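Dual oxidase maturation factor 1 (Mus musculus, PDB 6WXU) probably supports the maturation of the dual oxidase DUOX1 and its transport from the endoplasmic reticulum to the plasma membrane. Local coordinates at residues G107-L112 with N127-W132. Residues are numbered along the deposited sequence; the frame is centred on the assembly and turned at random.
Sequences GVNITL and NEAFAW. With NAG (2-acetamido-2-deoxy-beta-D-glucopyranose), chain E; MAN (alpha-D-mannopyranose), chain C.
The methyl CD1 of I110 meets the ring of F130 obliquely, 3.8 Å from CE1, on the sheet face that V108 and E128 share. Both side chains also touch A158 of helix 152-159, which packs against this face. Farther along, CG1 of V108 touches CB of F130 and CZ3 of W132, since a chi1 of 61° sets this methyl between its own backbone N and carbonyl carbon. The W132 indole lies flat against G107: CA of G107 stands 4.1 Å from the centroid of the six-membered ring, 12° off its normal, a CH-pi contact, and N of G107 lies over the same ring system. With an alanine here instead of W132, the G107 backbone would probably lose its aromatic cover and CG1 of V108 one apolar neighbour.

Between the side chains, strands 108-111 and 128-130 pair antiparallel. V108 and F130 exchange two backbone hydrogen bonds, as do I110 and E128, where N of I110 reaches O of E128 at 2.7 Å. N109 and A129 form the non-hydrogen-bonded pair between them, their side chains on the other face. There ND2 of N109 is bonded covalently to C1 of an N-acetylglucosamine and donates to OD1 of N127 (2.8 Å), in the carbonyl plane of the acceptor though tilted from the N109 amide plane.

Sugars also meet the segment 127-132: O6 of the N-acetylglucosamine donates to O of N127 at 2.8 Å, while a mannose accepts from N of N127 through O6 and donates from O4 to OE2 of E128 (2.6 Å). The chemistry thus implies carbohydrate lying along 127-132, which carries an edge strand, counted within this chain, of the sheet in the part predicted to be extracellular; the N-acetylglucosamine is held by one hydrogen bond as well as by its covalent link to ND2 of N109.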
ATOM      1  N   GLY B 107       0.063 -19.504  10.644  1.00 44.20           N
ATOM      2  CA  GLY B 107       0.673 -19.232   9.362  1.00 44.20           C
ATOM      3  C   GLY B 107       1.345 -20.470   8.817  1.00 44.20           C
ATOM      4  O   GLY B 107       1.316 -21.538   9.420  1.00 44.20           O
ATOM      5  N   VAL B 108       1.962 -20.294   7.654  1.00 42.82           N
ATOM      6  CA  VAL B 108       2.627 -21.379   6.947  1.00 42.82           C
ATOM      7  C   VAL B 108       3.936 -20.856   6.377  1.00 42.82           C
ATOM      8  O   VAL B 108       4.003 -19.723   5.894  1.00 42.82           O
ATOM      9  CB  VAL B 108       1.720 -21.959   5.841  1.00 42.82           C
ATOM     10  CG1 VAL B 108       1.372 -20.902   4.825  1.00 42.82           C
ATOM     11  CG2 VAL B 108       2.375 -23.128   5.170  1.00 42.82           C
ATOM     12  N   ASN B 109       4.987 -21.668   6.453  1.00 42.78           N
ATOM     13  CA  ASN B 109       6.278 -21.337   5.867  1.00 42.78           C
ATOM     14  C   ASN B 109       6.543 -22.262   4.690  1.00 42.78           C
ATOM     15  O   ASN B 109       6.450 -23.483   4.822  1.00 42.78           O
ATOM     16  CB  ASN B 109       7.410 -21.441   6.894  1.00 42.78           C
ATOM     17  CG  ASN B 109       7.641 -20.143   7.638  1.00 42.78           C
ATOM     18  OD1 ASN B 109       6.703 -19.526   8.125  1.00 42.78           O
ATOM     19  ND2 ASN B 109       8.896 -19.719   7.723  1.00 42.78           N
ATOM     20  N   ILE B 110       6.870 -21.678   3.543  1.00 41.28           N
ATOM     21  CA  ILE B 110       7.114 -22.414   2.310  1.00 41.28           C
ATOM     22  C   ILE B 110       8.581 -22.258   1.947  1.00 41.28           C
ATOM     23  O   ILE B 110       9.097 -21.137   1.907  1.00 41.28           O
ATOM     24  CB  ILE B 110       6.213 -21.911   1.172  1.00 41.28           C
ATOM     25  CG1 ILE B 110       4.754 -21.911   1.614  1.00 41.28           C
ATOM     26  CG2 ILE B 110       6.387 -22.764  -0.060  1.00 41.28           C
ATOM     27  CD1 ILE B 110       3.847 -21.248   0.647  1.00 41.28           C
ATOM     28  N   THR B 111       9.252 -23.373   1.674  1.00 41.34           N
ATOM     29  CA  THR B 111      10.682 -23.374   1.398  1.00 41.34           C
ATOM     30  C   THR B 111      10.935 -23.944   0.012  1.00 41.34           C
ATOM     31  O   THR B 111      10.566 -25.086  -0.266  1.00 41.34           O
ATOM     32  CB  THR B 111      11.446 -24.191   2.439  1.00 41.34           C
ATOM     33  OG1 THR B 111      11.541 -25.549   2.000  1.00 41.34           O
ATOM     34  CG2 THR B 111      10.738 -24.156   3.779  1.00 41.34           C
ATOM     35  N   LEU B 112      11.570 -23.153  -0.847  1.00 42.26           N
ATOM     36  CA  LEU B 112      12.061 -23.607  -2.143  1.00 42.26           C
ATOM     37  C   LEU B 112      13.580 -23.538  -2.109  1.00 42.26           C
ATOM     38  O   LEU B 112      14.144 -22.469  -1.863  1.00 42.26           O
ATOM     39  CB  LEU B 112      11.503 -22.744  -3.278  1.00 42.26           C
ATOM     40  CG  LEU B 112      11.649 -23.263  -4.714  1.00 42.26           C
ATOM     41  CD1 LEU B 112      10.510 -24.188  -5.076  1.00 42.26           C
ATOM     42  CD2 LEU B 112      11.749 -22.135  -5.720  1.00 42.26           C
ATOM     43  N   ASN B 127      12.495 -18.950   1.827  1.00 44.33           N
ATOM     44  CA  ASN B 127      11.729 -19.422   2.980  1.00 44.33           C
ATOM     45  C   ASN B 127      10.700 -18.338   3.302  1.00 44.33           C
ATOM     46  O   ASN B 127      11.023 -17.372   3.994  1.00 44.33           O
ATOM     47  CB  ASN B 127      12.641 -19.698   4.159  1.00 44.33           C
ATOM     48  CG  ASN B 127      11.929 -20.375   5.306  1.00 44.33           C
ATOM     49  OD1 ASN B 127      10.810 -20.018   5.657  1.00 44.33           O
ATOM     50  ND2 ASN B 127      12.579 -21.362   5.897  1.00 44.33           N
ATOM     51  N   GLU B 128       9.470 -18.527   2.834  1.00 45.52           N
ATOM     52  CA  GLU B 128       8.451 -17.489   2.854  1.00 45.52           C
ATOM     53  C   GLU B 128       7.350 -17.822   3.849  1.00 45.52           C
ATOM     54  O   GLU B 128       6.989 -18.984   4.022  1.00 45.52           O
ATOM     55  CB  GLU B 128       7.841 -17.310   1.467  1.00 45.52           C
ATOM     56  CG  GLU B 128       8.848 -17.016   0.388  1.00 45.52           C
ATOM     57  CD  GLU B 128       9.411 -15.620   0.492  1.00 45.52           C
ATOM     58  OE1 GLU B 128       8.785 -14.772   1.158  1.00 45.52           O
ATOM     59  OE2 GLU B 128      10.483 -15.370  -0.091  1.00 45.52           O
ATOM     60  N   ALA B 129       6.790 -16.788   4.474  1.00 45.17           N
ATOM     61  CA  ALA B 129       5.797 -16.954   5.527  1.00 45.17           C
ATOM     62  C   ALA B 129       4.541 -16.162   5.207  1.00 45.17           C
ATOM     63  O   ALA B 129       4.615 -14.959   4.942  1.00 45.17           O
ATOM     64  CB  ALA B 129       6.352 -16.509   6.879  1.00 45.17           C
ATOM     65  N   PHE B 130       3.393 -16.832   5.253  1.00 43.80           N
ATOM     66  CA  PHE B 130       2.087 -16.206   5.082  1.00 43.80           C
ATOM     67  C   PHE B 130       1.246 -16.518   6.309  1.00 43.80           C
ATOM     68  O   PHE B 130       0.994 -17.688   6.605  1.00 43.80           O
ATOM     69  CB  PHE B 130       1.393 -16.714   3.818  1.00 43.80           C
ATOM     70  CG  PHE B 130       2.228 -16.602   2.580  1.00 43.80           C
ATOM     71  CD1 PHE B 130       3.147 -17.580   2.260  1.00 43.80           C
ATOM     72  CD2 PHE B 130       2.085 -15.527   1.731  1.00 43.80           C
ATOM     73  CE1 PHE B 130       3.915 -17.477   1.128  1.00 43.80           C
ATOM     74  CE2 PHE B 130       2.850 -15.423   0.598  1.00 43.80           C
ATOM     75  CZ  PHE B 130       3.765 -16.399   0.296  1.00 43.80           C
ATOM     76  N   ALA B 131       0.803 -15.480   7.012  1.00 46.57           N
ATOM     77  CA  ALA B 131       0.160 -15.627   8.311  1.00 46.57           C
ATOM     78  C   ALA B 131      -1.338 -15.376   8.215  1.00 46.57           C
ATOM     79  O   ALA B 131      -1.783 -14.490   7.484  1.00 46.57           O
ATOM     80  CB  ALA B 131       0.773 -14.672   9.333  1.00 46.57           C
ATOM     81  N   TRP B 132      -2.110 -16.163   8.964  1.00 47.34           N
ATOM     82  CA  TRP B 132      -3.558 -16.013   9.037  1.00 47.34           C
ATOM     83  C   TRP B 132      -4.028 -15.771  10.465  1.00 47.34           C
ATOM     84  O   TRP B 132      -5.164 -16.095  10.807  1.00 47.34           O
ATOM     85  CB  TRP B 132      -4.267 -17.231   8.449  1.00 47.34           C
ATOM     86  CG  TRP B 132      -3.855 -18.531   9.044  1.00 47.34           C
ATOM     87  CD1 TRP B 132      -3.943 -18.899  10.349  1.00 47.34           C
ATOM     88  CD2 TRP B 132      -3.312 -19.652   8.349  1.00 47.34           C
ATOM     89  NE1 TRP B 132      -3.473 -20.172  10.514  1.00 47.34           N
ATOM     90  CE2 TRP B 132      -3.080 -20.658   9.297  1.00 47.34           C
ATOM     91  CE3 TRP B 132      -2.990 -19.900   7.015  1.00 47.34           C
ATOM     92  CZ2 TRP B 132      -2.545 -21.891   8.958  1.00 47.34           C
ATOM     93  CZ3 TRP B 132      -2.460 -21.122   6.682  1.00 47.34           C
ATOM     94  CH2 TRP B 132      -2.241 -22.103   7.648  1.00 47.34           C
TER
HETATM   95  C1  NAG E   1       9.255 -18.489   8.388  1.00 47.26           C
HETATM   96  C2  NAG E   1      10.485 -18.685   9.272  1.00 47.26           C
HETATM   97  C3  NAG E   1      10.947 -17.352   9.858  1.00 47.26           C
HETATM   98  C4  NAG E   1      11.107 -16.292   8.777  1.00 47.26           C
HETATM   99  C5  NAG E   1       9.833 -16.210   7.945  1.00 47.26           C
HETATM  100  C6  NAG E   1       9.954 -15.276   6.765  1.00 47.26           C
HETATM  101  C7  NAG E   1      10.835 -20.795  10.485  1.00 47.26           C
HETATM  102  C8  NAG E   1      10.401 -21.637  11.642  1.00 47.26           C
HETATM  103  N2  NAG E   1      10.199 -19.630  10.340  1.00 47.26           N
HETATM  104  O3  NAG E   1      12.189 -17.543  10.521  1.00 47.26           O
HETATM  105  O4  NAG E   1      11.329 -15.031   9.398  1.00 47.26           O
HETATM  106  O5  NAG E   1       9.523 -17.503   7.411  1.00 47.26           O
HETATM  107  O6  NAG E   1      11.176 -15.483   6.068  1.00 47.26           O
HETATM  108  O7  NAG E   1      11.718 -21.153   9.715  1.00 47.26           O
HETATM  109  C1  MAN C   4      15.797 -13.335   1.778  1.00 48.64           C
HETATM  110  C2  MAN C   4      15.601 -12.932   0.318  1.00 48.64           C
HETATM  111  C3  MAN C   4      14.174 -12.516   0.128  1.00 48.64           C
HETATM  112  C4  MAN C   4      13.253 -13.662   0.485  1.00 48.64           C
HETATM  113  C5  MAN C   4      13.510 -14.110   1.916  1.00 48.64           C
HETATM  114  C6  MAN C   4      12.802 -15.381   2.239  1.00 48.64           C
HETATM  115  O2  MAN C   4      15.744 -14.068  -0.512  1.00 48.64           O
HETATM  116  O3  MAN C   4      13.924 -12.126  -1.203  1.00 48.64           O
HETATM  117  O4  MAN C   4      11.914 -13.229   0.382  1.00 48.64           O
HETATM  118  O5  MAN C   4      14.914 -14.379   2.106  1.00 48.64           O
HETATM  119  O6  MAN C   4      13.764 -16.416   2.183  1.00 48.64           O